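Local coordinates for protein galactose mutarotase related enzyme (Lactobacillus casei, PDB 3Q1N) that probably binds carbohydrate and, like the aldose 1-epimerases, may interconvert the anomers of a sugar, at residues A[196-201]-A[239-244]. Sequence-based numbering, arbitrary orientation.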
loop_
_atom_site.group_PDB
_atom_site.type_symbol
_atom_site.label_atom_id
_atom_site.label_comp_id
_atom_site.label_asym_id
_atom_site.label_seq_id
_atom_site.Cartn_x
_atom_site.Cartn_y
_atom_site.Cartn_z
ATOM N N LEU A 196 12.206 10.891 9.570
ATOM C CA LEU A 196 11.868 9.824 10.526
ATOM C C LEU A 196 12.881 8.687 10.399
ATOM O O LEU A 196 12.904 7.996 9.388
ATOM C CB LEU A 196 10.473 9.289 10.284
ATOM C CG LEU A 196 9.980 8.185 11.215
ATOM C CD1 LEU A 196 9.962 8.651 12.692
ATOM C CD2 LEU A 196 8.606 7.670 10.746
ATOM N N PRO A 197 13.745 8.499 11.409
ATOM C CA PRO A 197 14.650 7.356 11.358
ATOM C C PRO A 197 13.848 6.066 11.427
ATOM O O PRO A 197 12.898 5.967 12.224
ATOM C CB PRO A 197 15.523 7.543 12.605
ATOM C CG PRO A 197 15.419 9.044 12.935
ATOM C CD PRO A 197 13.994 9.353 12.581
ATOM N N LEU A 198 14.183 5.099 10.579
ATOM C CA LEU A 198 13.438 3.845 10.487
ATOM C C LEU A 198 14.254 2.730 11.156
ATOM O O LEU A 198 15.251 2.240 10.608
ATOM C CB LEU A 198 13.139 3.520 9.016
ATOM C CG LEU A 198 12.348 4.606 8.278
ATOM C CD1 LEU A 198 12.090 4.192 6.826
ATOM C CD2 LEU A 198 11.009 4.918 8.976
ATOM N N THR A 199 13.845 2.376 12.369
ATOM C CA THR A 199 14.605 1.484 13.219
ATOM C C THR A 199 13.681 0.361 13.670
ATOM O O THR A 199 12.434 0.468 13.588
ATOM C CB THR A 199 15.124 2.208 14.451
ATOM O OG1 THR A 199 14.007 2.639 15.226
ATOM C CG2 THR A 199 15.999 3.401 14.061
ATOM N N HIS A 200 14.288 -0.714 14.152
ATOM C CA HIS A 200 13.490 -1.781 14.755
ATOM C C HIS A 200 12.836 -1.301 16.031
ATOM O O HIS A 200 11.716 -1.692 16.323
ATOM C CB HIS A 200 14.313 -3.045 14.980
ATOM C CG HIS A 200 14.509 -3.842 13.733
ATOM N ND1 HIS A 200 13.474 -4.491 13.095
ATOM C CD2 HIS A 200 15.609 -4.064 12.985
ATOM C CE1 HIS A 200 13.938 -5.082 12.007
ATOM N NE2 HIS A 200 15.229 -4.846 11.921
ATOM N N ASP A 201 13.534 -0.441 16.780
ATOM C CA ASP A 201 12.936 0.220 17.940
ATOM C C ASP A 201 11.606 0.908 17.591
ATOM O O ASP A 201 10.640 0.785 18.338
ATOM C CB ASP A 201 13.899 1.230 18.570
ATOM C CG ASP A 201 14.924 0.578 19.517
ATOM O OD1 ASP A 201 14.880 -0.648 19.752
ATOM O OD2 ASP A 201 15.785 1.314 20.021
ATOM N N LEU A 239 0.175 7.116 4.794
ATOM C CA LEU A 239 1.380 6.447 4.334
ATOM C C LEU A 239 1.903 5.603 5.458
ATOM O O LEU A 239 2.196 6.145 6.534
ATOM C CB LEU A 239 2.453 7.461 3.897
ATOM C CG LEU A 239 3.680 6.846 3.200
ATOM C CD1 LEU A 239 3.303 6.169 1.872
ATOM C CD2 LEU A 239 4.771 7.946 2.970
ATOM N N THR A 240 2.059 4.307 5.223
ATOM C CA THR A 240 2.381 3.386 6.303
ATOM C C THR A 240 3.753 2.742 6.127
ATOM O O THR A 240 4.104 2.305 5.040
ATOM C CB THR A 240 1.303 2.317 6.427
ATOM O OG1 THR A 240 0.071 2.964 6.775
ATOM C CG2 THR A 240 1.636 1.287 7.494
ATOM N N ILE A 241 4.522 2.706 7.216
ATOM C CA ILE A 241 5.819 2.044 7.231
ATOM C C ILE A 241 5.688 0.769 8.060
ATOM O O ILE A 241 5.091 0.784 9.148
ATOM C CB ILE A 241 6.909 2.949 7.829
ATOM C CG1 ILE A 241 6.906 4.330 7.151
ATOM C CG2 ILE A 241 8.300 2.293 7.688
ATOM C CD1 ILE A 241 6.028 5.393 7.867
ATOM N N TRP A 242 6.229 -0.328 7.541
ATOM C CA TRP A 242 6.121 -1.668 8.178
ATOM C C TRP A 242 7.316 -2.546 7.846
ATOM O O TRP A 242 7.823 -2.519 6.743
ATOM C CB TRP A 242 4.826 -2.386 7.737
ATOM C CG TRP A 242 4.760 -3.786 8.212
ATOM C CD1 TRP A 242 4.522 -4.228 9.493
ATOM C CD2 TRP A 242 5.006 -4.948 7.434
ATOM N NE1 TRP A 242 4.589 -5.595 9.540
ATOM C CE2 TRP A 242 4.870 -6.062 8.287
ATOM C CE3 TRP A 242 5.302 -5.160 6.078
ATOM C CZ2 TRP A 242 5.039 -7.374 7.833
ATOM C CZ3 TRP A 242 5.438 -6.441 5.625
ATOM C CH2 TRP A 242 5.315 -7.547 6.510
ATOM N N SER A 243 7.799 -3.280 8.842
ATOM C CA SER A 243 8.724 -4.386 8.629
ATOM C C SER A 243 8.424 -5.438 9.678
ATOM O O SER A 243 8.060 -5.090 10.795
ATOM C CB SER A 243 10.163 -3.928 8.778
ATOM O OG SER A 243 11.024 -4.915 8.274
ATOM N N PRO A 244 8.515 -6.713 9.311
ATOM C CA PRO A 244 8.139 -7.773 10.248
ATOM C C PRO A 244 8.697 -7.560 11.662
ATOM O O PRO A 244 9.920 -7.391 11.866
ATOM C CB PRO A 244 8.756 -9.016 9.618
ATOM C CG PRO A 244 8.649 -8.750 8.122
ATOM C CD PRO A 244 8.892 -7.251 7.987
HETATM O O HOH W 1 10.370 -4.131 12.852
#
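L198 and I241 meet methyl to methyl, CD2 of L198 lying 4.0 Å from CG2 of I241, with the two side chains crossing at about a right angle. In the conformer described, one of two, CG2 of I241 stands anti to the backbone N and points to L198, while CG1 (chi1 -51°) lies beside that N and takes CD1 toward L196. There CD1 of I241 comes within 4.5 Å of CD2 of L196, a looser touch. All three residues are buried; L161 packs against both L198 and I241, and backbone bonds of L196 with L161, L198 with Y159 and I241 with V208 hold them in place. Farther along, a water joins the segments: it lies 3.1 Å from ND1 of H200 and 3.2 Å from the backbone O of S243, to which it can donate. The H200 ring also stacks on F156, and T199 N-caps the helix that carries H200, its OG1 accepting from N of L202. These side chains join the outermost strand 195-197 of the nine-stranded antiparallel sheet, and the turn after it, to strand 238-242 of a second antiparallel sheet, consistent with the beta-supersandwich of the galactose mutarotase family.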